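Local coordinates for protein NADH:ubiquinone oxidoreductase, Na translocating, F subunit (Porphyromonas gingivalis, PDB 2R6H) that binds flavin-adenine dinucleotide and belongs to the oxidoreductases that join an FAD-binding domain to an NAD-binding domain, at residues Y44-I49 with E84-Y89; F23-V28 with Y131-K136; E158-G163 with N245-H250; V188-G193 with F216-A221. All blocks are in the same frame, centred on the assembly; numbering follows the deposited sequence.

Interaction 1 (Y44-I49 with E84-Y89); sequences YAQIKI and ETVRAY. With FAD (flavin-adenine dinucleotide), chain H.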
# COMPACT_ATOMS: atom_id res chain seq x y z
N TYR A 44 -3.23 -2.60 11.53
CA TYR A 44 -4.09 -3.14 10.49
C TYR A 44 -5.39 -3.65 11.04
O TYR A 44 -5.52 -3.85 12.24
CB TYR A 44 -3.40 -4.26 9.72
CG TYR A 44 -3.06 -5.48 10.55
CD1 TYR A 44 -3.91 -6.58 10.60
CD2 TYR A 44 -1.88 -5.54 11.27
CE1 TYR A 44 -3.59 -7.70 11.36
CE2 TYR A 44 -1.55 -6.66 12.02
CZ TYR A 44 -2.41 -7.73 12.07
OH TYR A 44 -2.08 -8.83 12.83
N ALA A 45 -6.35 -3.84 10.15
CA ALA A 45 -7.65 -4.38 10.52
C ALA A 45 -7.88 -5.71 9.81
O ALA A 45 -7.04 -6.16 9.03
CB ALA A 45 -8.75 -3.39 10.17
N GLN A 46 -9.02 -6.34 10.07
CA GLN A 46 -9.30 -7.61 9.43
C GLN A 46 -10.70 -7.68 8.88
O GLN A 46 -11.66 -7.35 9.57
CB GLN A 46 -9.13 -8.73 10.43
CG GLN A 46 -7.83 -8.67 11.13
CD GLN A 46 -7.49 -9.99 11.72
OE1 GLN A 46 -8.27 -10.57 12.47
NE2 GLN A 46 -6.31 -10.51 11.37
N ILE A 47 -10.81 -8.13 7.63
CA ILE A 47 -12.10 -8.29 6.99
C ILE A 47 -12.55 -9.73 7.08
O ILE A 47 -11.75 -10.65 6.92
CB ILE A 47 -12.06 -7.94 5.49
CG1 ILE A 47 -11.29 -6.64 5.27
CG2 ILE A 47 -13.48 -7.81 4.94
CD1 ILE A 47 -11.86 -5.47 6.00
N LYS A 48 -13.84 -9.93 7.35
CA LYS A 48 -14.43 -11.25 7.20
C LYS A 48 -14.78 -11.42 5.74
O LYS A 48 -15.53 -10.64 5.17
CB LYS A 48 -15.67 -11.44 8.09
CG LYS A 48 -15.35 -12.05 9.45
CD LYS A 48 -16.57 -12.64 10.15
CE LYS A 48 -16.24 -13.04 11.60
NZ LYS A 48 -17.43 -13.59 12.33
N ILE A 49 -14.20 -12.44 5.13
CA ILE A 49 -14.55 -12.84 3.79
C ILE A 49 -15.44 -14.09 3.90
O ILE A 49 -15.01 -15.11 4.46
CB ILE A 49 -13.30 -13.18 2.98
CG1 ILE A 49 -12.67 -11.91 2.41
CG2 ILE A 49 -13.67 -14.04 1.83
CD1 ILE A 49 -11.83 -11.19 3.39
N GLU A 84 -15.51 -19.63 5.09
CA GLU A 84 -15.35 -18.32 5.70
C GLU A 84 -13.94 -18.13 6.21
O GLU A 84 -13.34 -19.06 6.73
CB GLU A 84 -16.37 -18.11 6.82
CG GLU A 84 -17.73 -17.68 6.31
CD GLU A 84 -18.88 -18.06 7.25
OE1 GLU A 84 -18.84 -17.64 8.44
OE2 GLU A 84 -19.81 -18.76 6.80
N THR A 85 -13.42 -16.92 6.05
CA THR A 85 -12.05 -16.60 6.45
C THR A 85 -11.86 -15.13 6.79
O THR A 85 -12.76 -14.32 6.67
CB THR A 85 -11.03 -17.01 5.37
OG1 THR A 85 -9.71 -16.98 5.92
CG2 THR A 85 -11.11 -16.08 4.16
N VAL A 86 -10.66 -14.80 7.23
CA VAL A 86 -10.36 -13.47 7.72
C VAL A 86 -9.05 -12.99 7.09
O VAL A 86 -8.14 -13.78 6.84
CB VAL A 86 -10.28 -13.49 9.28
CG1 VAL A 86 -9.99 -12.11 9.85
CG2 VAL A 86 -11.58 -14.02 9.86
N ARG A 87 -8.94 -11.70 6.80
CA ARG A 87 -7.73 -11.23 6.13
C ARG A 87 -7.29 -9.86 6.60
O ARG A 87 -8.11 -9.01 6.98
CB ARG A 87 -7.91 -11.23 4.61
CG ARG A 87 -6.60 -11.26 3.88
CD ARG A 87 -5.83 -12.54 4.15
NE ARG A 87 -6.15 -13.58 3.18
CZ ARG A 87 -6.85 -14.69 3.45
NH1 ARG A 87 -7.09 -15.58 2.49
NH2 ARG A 87 -7.31 -14.91 4.68
N ALA A 88 -5.98 -9.63 6.55
CA ALA A 88 -5.38 -8.41 7.09
C ALA A 88 -5.25 -7.27 6.07
O ALA A 88 -4.72 -7.47 4.97
CB ALA A 88 -4.03 -8.73 7.71
N TYR A 89 -5.72 -6.08 6.44
CA TYR A 89 -5.47 -4.89 5.63
C TYR A 89 -5.09 -3.69 6.51
O TYR A 89 -5.72 -3.45 7.54
CB TYR A 89 -6.64 -4.60 4.67
CG TYR A 89 -6.82 -5.72 3.68
CD1 TYR A 89 -6.00 -5.82 2.57
CD2 TYR A 89 -7.76 -6.72 3.88
CE1 TYR A 89 -6.12 -6.87 1.67
CE2 TYR A 89 -7.89 -7.76 3.00
CZ TYR A 89 -7.07 -7.84 1.89
OH TYR A 89 -7.20 -8.89 1.01
PA FAD H . -4.85 -15.57 -1.23
O1A FAD H . -4.27 -15.53 0.18
O2A FAD H . -6.00 -16.57 -1.41
O5B FAD H . -3.69 -15.88 -2.31
C5B FAD H . -2.62 -14.95 -2.51
C4B FAD H . -1.94 -15.21 -3.85
O4B FAD H . -1.42 -16.52 -3.89
C3B FAD H . -2.91 -15.08 -5.02
O3B FAD H . -2.33 -14.25 -5.99
C2B FAD H . -3.07 -16.47 -5.58
O2B FAD H . -3.14 -16.43 -6.98
C1B FAD H . -1.80 -17.16 -5.10
N9A FAD H . -1.92 -18.64 -4.94
C8A FAD H . -2.89 -19.36 -4.28
N7A FAD H . -2.61 -20.68 -4.38
C5A FAD H . -1.46 -20.83 -5.09
C6A FAD H . -0.72 -21.95 -5.50
N6A FAD H . -1.16 -23.18 -5.25
N1A FAD H . 0.44 -21.77 -6.24
C2A FAD H . 0.87 -20.50 -6.58
N3A FAD H . 0.13 -19.39 -6.18
C4A FAD H . -1.01 -19.55 -5.45
N1 FAD H . -2.58 -6.39 1.43
C2 FAD H . -3.05 -5.24 0.84
O2 FAD H . -3.38 -5.30 -0.34
N3 FAD H . -3.15 -4.07 1.58
C4 FAD H . -2.78 -4.03 2.92
O4 FAD H . -2.85 -3.01 3.62
C4X FAD H . -2.30 -5.19 3.50
N5 FAD H . -1.93 -5.16 4.83
C5X FAD H . -1.45 -6.32 5.40
C6 FAD H . -1.06 -6.28 6.74
C7 FAD H . -0.57 -7.42 7.37
C7M FAD H . -0.18 -7.33 8.81
C8 FAD H . -0.47 -8.60 6.63
C8M FAD H . 0.06 -9.84 7.28
C9 FAD H . -0.85 -8.63 5.30
C9A FAD H . -1.34 -7.50 4.67
N10 FAD H . -1.72 -7.52 3.34
C10 FAD H . -2.20 -6.37 2.76
C1' FAD H . -1.83 -8.79 2.55
C2' FAD H . -3.26 -9.29 2.64
O2' FAD H . -3.57 -9.56 3.98
C3' FAD H . -3.50 -10.54 1.81
O3' FAD H . -2.44 -11.46 1.96
C4' FAD H . -3.70 -10.17 0.35
O4' FAD H . -4.92 -9.49 0.28
C5' FAD H . -3.78 -11.39 -0.53
O5' FAD H . -4.61 -12.34 0.10
P FAD H . -5.85 -12.98 -0.70
O1P FAD H . -6.80 -13.66 0.26
O2P FAD H . -6.53 -11.92 -1.53
O3P FAD H . -5.18 -14.05 -1.67

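Interaction 2 (F23-V28 with Y131-K136); sequences FIKEFV and YIFSLK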
# COMPACT_ATOMS: atom_id res chain seq x y z
N PHE A 23 -3.98 -2.17 -10.18
CA PHE A 23 -4.32 -3.31 -9.36
C PHE A 23 -4.55 -2.98 -7.88
O PHE A 23 -4.60 -3.87 -7.02
CB PHE A 23 -3.24 -4.36 -9.53
CG PHE A 23 -3.12 -4.86 -10.91
CD1 PHE A 23 -4.22 -5.40 -11.57
CD2 PHE A 23 -1.91 -4.81 -11.57
CE1 PHE A 23 -4.10 -5.87 -12.87
CE2 PHE A 23 -1.79 -5.28 -12.87
CZ PHE A 23 -2.88 -5.80 -13.52
N ILE A 24 -4.71 -1.69 -7.57
CA ILE A 24 -5.04 -1.30 -6.21
C ILE A 24 -6.30 -0.44 -6.17
O ILE A 24 -6.34 0.66 -6.71
CB ILE A 24 -3.88 -0.58 -5.54
CG1 ILE A 24 -2.60 -1.35 -5.83
CG2 ILE A 24 -4.13 -0.49 -4.05
CD1 ILE A 24 -1.36 -0.67 -5.36
N LYS A 25 -7.34 -0.99 -5.54
CA LYS A 25 -8.54 -0.22 -5.26
C LYS A 25 -8.39 0.50 -3.93
O LYS A 25 -7.79 -0.02 -2.98
CB LYS A 25 -9.78 -1.12 -5.23
CG LYS A 25 -10.46 -1.21 -6.55
CD LYS A 25 -11.39 -2.39 -6.61
CE LYS A 25 -12.09 -2.43 -7.96
NZ LYS A 25 -12.74 -1.13 -8.27
N GLU A 26 -8.91 1.72 -3.87
CA GLU A 26 -9.00 2.43 -2.62
C GLU A 26 -10.34 2.08 -2.00
O GLU A 26 -11.38 2.57 -2.43
CB GLU A 26 -8.86 3.92 -2.81
CG GLU A 26 -8.66 4.64 -1.52
CD GLU A 26 -8.92 6.11 -1.64
OE1 GLU A 26 -9.65 6.51 -2.58
OE2 GLU A 26 -8.41 6.87 -0.80
N PHE A 27 -10.30 1.20 -1.01
CA PHE A 27 -11.49 0.62 -0.42
C PHE A 27 -11.84 1.35 0.87
O PHE A 27 -11.13 1.25 1.86
CB PHE A 27 -11.23 -0.86 -0.17
CG PHE A 27 -12.38 -1.59 0.44
CD1 PHE A 27 -13.65 -1.52 -0.13
CD2 PHE A 27 -12.20 -2.37 1.57
CE1 PHE A 27 -14.70 -2.19 0.42
CE2 PHE A 27 -13.25 -3.05 2.12
CZ PHE A 27 -14.51 -2.96 1.55
N VAL A 28 -12.94 2.10 0.85
CA VAL A 28 -13.27 3.02 1.93
C VAL A 28 -14.57 2.63 2.63
O VAL A 28 -15.66 2.65 2.03
CB VAL A 28 -13.38 4.46 1.37
CG1 VAL A 28 -13.74 5.43 2.47
CG2 VAL A 28 -12.08 4.87 0.68
N TYR A 131 -12.77 -10.84 -3.42
CA TYR A 131 -14.10 -10.52 -2.89
C TYR A 131 -14.19 -9.02 -2.70
O TYR A 131 -15.16 -8.40 -3.13
CB TYR A 131 -14.40 -11.24 -1.57
CG TYR A 131 -15.71 -10.83 -0.91
CD1 TYR A 131 -16.94 -11.21 -1.43
CD2 TYR A 131 -15.72 -10.06 0.25
CE1 TYR A 131 -18.14 -10.84 -0.83
CE2 TYR A 131 -16.91 -9.67 0.86
CZ TYR A 131 -18.12 -10.07 0.32
OH TYR A 131 -19.29 -9.68 0.93
N ILE A 132 -13.18 -8.43 -2.07
CA ILE A 132 -13.19 -7.00 -1.85
C ILE A 132 -13.38 -6.26 -3.17
O ILE A 132 -14.19 -5.34 -3.26
CB ILE A 132 -11.92 -6.52 -1.16
CG1 ILE A 132 -11.90 -7.02 0.29
CG2 ILE A 132 -11.85 -5.01 -1.19
CD1 ILE A 132 -10.53 -7.08 0.92
N PHE A 133 -12.65 -6.67 -4.19
CA PHE A 133 -12.76 -6.04 -5.49
C PHE A 133 -14.17 -6.08 -6.08
O PHE A 133 -14.50 -5.30 -6.97
CB PHE A 133 -11.78 -6.64 -6.48
CG PHE A 133 -10.55 -5.81 -6.67
CD1 PHE A 133 -9.68 -5.60 -5.62
CD2 PHE A 133 -10.29 -5.22 -7.88
CE1 PHE A 133 -8.56 -4.83 -5.78
CE2 PHE A 133 -9.17 -4.44 -8.05
CZ PHE A 133 -8.30 -4.25 -7.00
N SER A 134 -15.00 -6.99 -5.59
CA SER A 134 -16.34 -7.07 -6.14
C SER A 134 -17.28 -6.12 -5.40
O SER A 134 -18.42 -5.94 -5.81
CB SER A 134 -16.86 -8.48 -6.02
OG SER A 134 -17.15 -8.74 -4.67
N LEU A 135 -16.79 -5.50 -4.33
CA LEU A 135 -17.64 -4.70 -3.45
C LEU A 135 -17.99 -3.32 -3.98
O LEU A 135 -17.20 -2.68 -4.68
CB LEU A 135 -17.02 -4.55 -2.08
CG LEU A 135 -16.91 -5.84 -1.29
CD1 LEU A 135 -16.39 -5.50 0.09
CD2 LEU A 135 -18.26 -6.52 -1.21
N LYS A 136 -19.17 -2.85 -3.61
CA LYS A 136 -19.72 -1.67 -4.24
C LYS A 136 -20.32 -0.79 -3.17
O LYS A 136 -20.69 -1.27 -2.11
CB LYS A 136 -20.78 -2.10 -5.25
CG LYS A 136 -20.52 -1.63 -6.67
CD LYS A 136 -21.34 -2.45 -7.65
CE LYS A 136 -21.94 -1.59 -8.77
NZ LYS A 136 -23.21 -2.17 -9.31

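Interaction 3 (E158-G163 with N245-H250); sequences EMLYIG and NYLKDH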
# COMPACT_ATOMS: atom_id res chain seq x y z
N GLU A 158 16.34 11.00 11.91
CA GLU A 158 15.84 11.16 10.56
C GLU A 158 15.01 9.94 10.18
O GLU A 158 15.36 8.83 10.54
CB GLU A 158 16.97 11.34 9.55
CG GLU A 158 16.47 11.51 8.12
CD GLU A 158 17.59 11.69 7.09
OE1 GLU A 158 18.77 11.91 7.49
OE2 GLU A 158 17.28 11.61 5.87
N MSE A 159 13.93 10.16 9.45
CA MSE A 159 13.15 9.05 8.93
C MSE A 159 13.27 8.98 7.41
O MSE A 159 13.24 10.01 6.72
CB MSE A 159 11.69 9.20 9.32
CG MSE A 159 11.45 9.78 10.71
SE MSE A 159 9.61 9.50 11.37
CE MSE A 159 9.28 11.29 12.13
N LEU A 160 13.42 7.76 6.91
CA LEU A 160 13.37 7.50 5.48
C LEU A 160 12.33 6.42 5.20
O LEU A 160 12.52 5.27 5.60
CB LEU A 160 14.73 7.05 4.97
CG LEU A 160 15.02 7.23 3.48
CD1 LEU A 160 16.53 7.25 3.22
CD2 LEU A 160 14.34 6.14 2.66
N TYR A 161 11.25 6.79 4.52
CA TYR A 161 10.18 5.84 4.17
C TYR A 161 10.40 5.26 2.78
O TYR A 161 10.70 5.98 1.83
CB TYR A 161 8.82 6.53 4.24
CG TYR A 161 8.29 6.67 5.64
CD1 TYR A 161 8.66 7.74 6.44
CD2 TYR A 161 7.43 5.72 6.17
CE1 TYR A 161 8.18 7.85 7.73
CE2 TYR A 161 6.94 5.83 7.45
CZ TYR A 161 7.32 6.89 8.23
OH TYR A 161 6.82 6.99 9.51
N ILE A 162 10.24 3.95 2.66
CA ILE A 162 10.42 3.27 1.39
C ILE A 162 9.17 2.47 1.08
O ILE A 162 8.95 1.43 1.69
CB ILE A 162 11.58 2.25 1.44
CG1 ILE A 162 12.87 2.89 1.94
CG2 ILE A 162 11.79 1.61 0.08
CD1 ILE A 162 14.03 1.94 1.97
N GLY A 163 8.35 2.92 0.15
CA GLY A 163 7.15 2.17 -0.14
C GLY A 163 7.14 1.56 -1.53
O GLY A 163 7.79 2.07 -2.44
N ASN A 245 21.16 8.53 -5.08
CA ASN A 245 20.91 9.97 -5.01
C ASN A 245 21.15 10.52 -3.60
O ASN A 245 21.82 11.53 -3.43
CB ASN A 245 19.49 10.29 -5.47
CG ASN A 245 19.25 9.92 -6.92
OD1 ASN A 245 19.63 10.65 -7.83
ND2 ASN A 245 18.61 8.78 -7.14
N TYR A 246 20.59 9.83 -2.61
CA TYR A 246 20.52 10.38 -1.25
C TYR A 246 21.57 9.75 -0.35
O TYR A 246 22.41 10.45 0.22
CB TYR A 246 19.12 10.16 -0.66
CG TYR A 246 18.89 10.89 0.64
CD1 TYR A 246 19.09 12.26 0.74
CD2 TYR A 246 18.47 10.21 1.77
CE1 TYR A 246 18.87 12.93 1.92
CE2 TYR A 246 18.25 10.87 2.97
CZ TYR A 246 18.46 12.23 3.04
OH TYR A 246 18.24 12.89 4.22
N LEU A 247 21.52 8.43 -0.22
CA LEU A 247 22.30 7.73 0.79
C LEU A 247 23.80 7.81 0.50
O LEU A 247 24.58 8.25 1.34
CB LEU A 247 21.87 6.26 0.89
CG LEU A 247 20.54 5.99 1.60
CD1 LEU A 247 20.49 4.56 2.11
CD2 LEU A 247 20.33 6.99 2.73
N LYS A 248 24.18 7.39 -0.70
CA LYS A 248 25.59 7.38 -1.09
C LYS A 248 26.32 8.60 -0.54
O LYS A 248 27.38 8.46 0.09
CB LYS A 248 25.72 7.34 -2.62
CG LYS A 248 27.14 7.11 -3.11
CD LYS A 248 27.18 7.02 -4.63
CE LYS A 248 28.57 7.35 -5.16
NZ LYS A 248 29.20 6.18 -5.84
N ASP A 249 25.76 9.78 -0.77
CA ASP A 249 26.40 11.02 -0.35
C ASP A 249 26.04 11.48 1.07
O ASP A 249 26.41 12.57 1.48
CB ASP A 249 26.08 12.14 -1.35
CG ASP A 249 26.67 11.89 -2.73
OD1 ASP A 249 27.64 11.11 -2.84
OD2 ASP A 249 26.15 12.46 -3.72
N HIS A 250 25.33 10.66 1.82
CA HIS A 250 24.86 11.06 3.15
C HIS A 250 25.94 10.84 4.18
O HIS A 250 26.68 9.87 4.12
CB HIS A 250 23.61 10.27 3.52
CG HIS A 250 22.89 10.80 4.73
ND1 HIS A 250 23.13 10.32 6.00
CD2 HIS A 250 21.93 11.74 4.86
CE1 HIS A 250 22.35 10.95 6.86
NE2 HIS A 250 21.61 11.82 6.19

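Interaction 4 (V188-G193 with F216-A221); sequences VSYWYG and FKFHIA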
# COMPACT_ATOMS: atom_id res chain seq x y z
N VAL A 188 12.03 14.00 7.28
CA VAL A 188 11.30 12.84 6.82
C VAL A 188 11.25 12.79 5.30
O VAL A 188 10.71 13.70 4.67
CB VAL A 188 9.82 12.84 7.34
CG1 VAL A 188 9.09 11.62 6.84
CG2 VAL A 188 9.76 12.90 8.86
N SER A 189 11.80 11.75 4.70
CA SER A 189 11.62 11.55 3.27
C SER A 189 10.82 10.27 3.01
O SER A 189 10.91 9.30 3.77
CB SER A 189 12.98 11.48 2.56
OG SER A 189 13.76 10.38 3.00
N TYR A 190 10.02 10.29 1.95
CA TYR A 190 9.27 9.11 1.53
C TYR A 190 9.62 8.80 0.09
O TYR A 190 9.39 9.63 -0.78
CB TYR A 190 7.78 9.36 1.68
CG TYR A 190 6.90 8.21 1.29
CD1 TYR A 190 7.34 6.91 1.37
CD2 TYR A 190 5.59 8.43 0.88
CE1 TYR A 190 6.52 5.86 1.02
CE2 TYR A 190 4.76 7.38 0.55
CZ TYR A 190 5.22 6.09 0.61
OH TYR A 190 4.40 5.04 0.27
N TRP A 191 10.20 7.64 -0.17
CA TRP A 191 10.56 7.22 -1.51
C TRP A 191 9.65 6.09 -1.95
O TRP A 191 9.80 4.97 -1.48
CB TRP A 191 12.00 6.73 -1.54
CG TRP A 191 12.99 7.77 -1.14
CD1 TRP A 191 13.20 8.26 0.11
CD2 TRP A 191 13.91 8.45 -1.99
NE1 TRP A 191 14.20 9.21 0.10
CE2 TRP A 191 14.65 9.34 -1.19
CE3 TRP A 191 14.19 8.39 -3.35
CZ2 TRP A 191 15.64 10.16 -1.71
CZ3 TRP A 191 15.17 9.20 -3.86
CH2 TRP A 191 15.88 10.08 -3.04
N TYR A 192 8.70 6.37 -2.83
CA TYR A 192 7.77 5.33 -3.28
C TYR A 192 8.08 4.86 -4.70
O TYR A 192 8.21 5.67 -5.61
CB TYR A 192 6.33 5.86 -3.23
CG TYR A 192 5.28 4.87 -3.69
CD1 TYR A 192 4.75 3.93 -2.81
CD2 TYR A 192 4.81 4.88 -4.99
CE1 TYR A 192 3.79 3.02 -3.22
CE2 TYR A 192 3.85 3.98 -5.41
CZ TYR A 192 3.34 3.06 -4.52
OH TYR A 192 2.40 2.17 -4.95
N GLY A 193 8.18 3.56 -4.89
CA GLY A 193 8.45 3.02 -6.21
C GLY A 193 7.24 2.43 -6.91
O GLY A 193 6.53 1.59 -6.36
N PHE A 216 10.04 17.68 5.02
CA PHE A 216 9.52 16.49 4.36
C PHE A 216 9.75 16.52 2.86
O PHE A 216 9.48 17.52 2.21
CB PHE A 216 8.03 16.33 4.66
CG PHE A 216 7.35 15.32 3.79
CD1 PHE A 216 7.46 13.97 4.07
CD2 PHE A 216 6.60 15.72 2.70
CE1 PHE A 216 6.84 13.04 3.29
CE2 PHE A 216 5.98 14.79 1.91
CZ PHE A 216 6.09 13.45 2.20
N LYS A 217 10.25 15.42 2.31
CA LYS A 217 10.41 15.28 0.86
C LYS A 217 9.80 13.98 0.37
O LYS A 217 9.85 12.95 1.05
CB LYS A 217 11.88 15.36 0.46
CG LYS A 217 12.54 16.66 0.81
CD LYS A 217 12.33 17.70 -0.26
CE LYS A 217 13.14 18.96 0.05
NZ LYS A 217 13.73 19.65 -1.16
N PHE A 218 9.22 14.03 -0.81
CA PHE A 218 8.59 12.88 -1.41
C PHE A 218 9.15 12.68 -2.80
O PHE A 218 9.15 13.60 -3.60
CB PHE A 218 7.08 13.12 -1.49
CG PHE A 218 6.33 12.03 -2.19
CD1 PHE A 218 5.52 12.32 -3.28
CD2 PHE A 218 6.40 10.72 -1.75
CE1 PHE A 218 4.81 11.34 -3.93
CE2 PHE A 218 5.69 9.72 -2.40
CZ PHE A 218 4.89 10.03 -3.49
N HIS A 219 9.65 11.48 -3.07
CA HIS A 219 10.18 11.18 -4.39
C HIS A 219 9.52 9.95 -4.96
O HIS A 219 9.38 8.94 -4.28
CB HIS A 219 11.68 10.92 -4.32
CG HIS A 219 12.48 12.11 -3.88
ND1 HIS A 219 13.12 12.16 -2.66
CD2 HIS A 219 12.74 13.28 -4.50
CE1 HIS A 219 13.74 13.33 -2.55
NE2 HIS A 219 13.52 14.02 -3.65
N ILE A 220 9.14 10.02 -6.23
CA ILE A 220 8.63 8.87 -6.95
C ILE A 220 9.73 8.30 -7.86
O ILE A 220 10.50 9.05 -8.43
CB ILE A 220 7.46 9.28 -7.82
CG1 ILE A 220 6.24 9.53 -6.96
CG2 ILE A 220 7.18 8.22 -8.86
CD1 ILE A 220 5.31 10.51 -7.58
N ALA A 221 9.82 6.97 -7.96
CA ALA A 221 10.78 6.35 -8.86
C ALA A 221 10.08 5.28 -9.67
O ALA A 221 9.45 4.37 -9.12
CB ALA A 221 11.96 5.76 -8.10

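Interaction 1 (Y44-I49 with E84-Y89)
Ala45 N donates to Tyr89 O at 2.7 Å, and Tyr89 N bonds back to Ala45 O. The same two-way pairing recurs at Ile47 with Arg87 and at Ile49 with Thr85. Six backbone bonds thus join two antiparallel strands. The tightly packed part includes the end next to flavin-adenine dinucleotide. Ile47 CG1 meets Tyr89 CD2 at 3.8 Å, and the two side chains cross at about a right angle. Ala88 CB, on the same face as Gln46, touches Tyr44 CD1 at 3.6 Å. Tyr44 holds CG between its backbone N and carbonyl carbon (chi1 63°), and C7M of the flavin lies over one face of its ring, toward the rim.

Bends at chi2 and chi3 turn the end of Arg87 away from strand 44-49 and onto the phosphate of FAD. Its NE and NH1 both donate to O1P, each at 3.0 Å, and NH2 donates to Val86 O. Together the three bonds restrict the guanidinium, which probably offsets phosphate charge. The FAD hydroxyl O2' donates to Ala88 O at 2.6 Å and sits over one face of the Tyr89 ring. The sequence Arg87-Ala88-Tyr89-Ser90 fits the RxYS motif of ferredoxin reductase-like flavoproteins.

At the far end Ile49 and Thr85 stay packed side by side. The loose, solvent side is the exposed side chains of Lys48 and Glu84. Lys48 CG comes no nearer than 4.3 Å to Val86 CG2.

Strand 140-147 pairs with the other edge of 44-49 in the antiparallel sheet. Helix 127-132 packs on Ile49, Thr85 and Arg87, while Leu103 and Val105 of strand 100-106 touch Tyr89.

Interaction 2 (F23-V28 with Y131-K136)
Lys25 lays its aliphatic chain over one face of the Phe133 ring. Its CD stands above the ring centre, 3.3 Å from the centroid and 13° off the normal, a CH-pi contact. CE follows along the CD2 and CE2 side of the ring. The chain is extended until chi4 (-52°), where it bends and carries the amino group to other partners. Lys25 NZ is bonded to Asn19 OD1 and to the carbonyl oxygens of Asn17 and Asp60.

Two residues further on, Phe27 makes the second half of the contact. Ile132 CG2 sits over the centre of one face of its ring, 3.9 Å from the centroid. Leu135 CD1 approaches Phe27 CZ at 3.5 Å, crossing obliquely. Ile132 to Leu135 form a type I turn, which brings both residues to the same phenyl ring. The turn follows helix 127-132, whose N-terminal part binds FAD through Ser128 and Ser129. Strand 24-30 belongs to the antiparallel sheet of the FAD-binding domain.

Side chain meets side chain through carbon alone; the Phe133 ring also nears the backbone of Phe23 and Lys25. The joint is therefore apolar and buried, and the one charge in it, on Lys25, is met by oxygens outside it.

Interaction 3 (E158-G163 with N245-H250)
In the Rossmann-like NAD-binding domain, Glu158 and Leu160 of strand 158-164 meet Tyr246 and Leu247 at the end of helix 238-247, and His250 in the turn beyond. The strand is central in a parallel five-stranded sheet, and the helix packs on one side of that sheet. The backbones stay well apart, with CA atoms of Leu160 and Leu247 10.1 Å from each other. Side chains bridge the gap.

Glu158 is fully extended, with CG anti to the backbone N (chi1 180°). This carries its carboxylate out to two residues of the other segment. Tyr246 OH donates to OE2, which lies at the edge of the tyrosine ring, in its plane. The modelled separation is too short to be trusted at this resolution, so its exact length is doubtful. Carboxylate and ring planes are turned 71° apart. His250 NE2 gives a weak, bent bond to the other oxygen, OE1, at 3.1 Å.

Lys187 adds a third partner: its NZ forms a salt bridge with Glu158 OE2 and a hydrogen bond with Tyr246 OH. The positive charge probably stabilises the carboxylate as an anion.

Beside this polar group, at Leu160, the contact is apolar. Leu160 and Tyr246 slide past each other in opposite directions. Trp191 of the next strand touches both Leu160 and Tyr246. A type I turn from Leu247 to His250 leads out of the helix, closed by His250 N to Leu247 O at 2.6 Å. It brings the imidazole back toward the strand. Leu160 CD1 ends up 3.8 Å from both Tyr246 CD2 and Leu247 CD2.

Interaction 4 (V188-G193 with F216-A221)
Trp191 and His219 lie side by side on one face of two parallel strands, pointing the same way. Both set CG beside the backbone N, with chi1 of -61° and -64°. The matched torsions bring His219 ND1 over one face of the indole, 3.4 Å from Trp191 CZ2. His219 CB also sits over the six-membered ring in a CH-pi contact, 4.0 Å from its centroid. The ring planes are inclined at 40°, an oblique pair. Trp191 NE1 makes a weak bond to Ser189 OG on its own strand.

The other face carries Val188, Tyr190, Tyr192, Phe216, Phe218 and Ile220. The four aromatic residues have CG anti to the backbone N. Their side chains leave the sheet in the same direction, with the rings turned differently about chi2. Tyr190 CD2 meets Phe218 CE2 at 3.5 Å, the rings again oblique. Tyr192 CB touches the same CE2. Phe216 CD1 packs on Val188 CG1 at 4.0 Å. Phe206 of helix 203-212 packs against Tyr190, Phe216 and Phe218, as expected of a beta-alpha-beta unit.

Five backbone bonds hold the register, among them Tyr190 N to Lys217 O at 2.8 Å. Strand 216-222 is outermost in its sheet, yet Phe218 N and O are met by Glu210 and Arg207 of the crossover helix. The pairing thus rests on backbone polarity between one largely aromatic, buried face and a more mixed face that carries the Trp191-His219 pair and the exposed Lys217.

In the fold
The four contacts fall into two groups on opposite sides of the chain's centre. Interactions 1 and 2 lie in the FAD-binding part, 13 Å apart between centres. Both reach the antiparallel sheet, and helix 127-132, which supplies part of interaction 2, also packs on interaction 1. They touch where Tyr89 CE2 packs on Ile132 CD1. Interactions 3 and 4 lie in the NAD-binding part, 9 Å apart between centres. Their strands 158-164 and 188-194 are neighbours in the parallel sheet. Along the chain, the first pair closes before the second opens. Centres of interactions 1 and 3 are 33 Å apart, but the nearest atoms of interactions 2 and 4 are about 5 Å apart. Each pair thus lies within one domain, and the domains come close there.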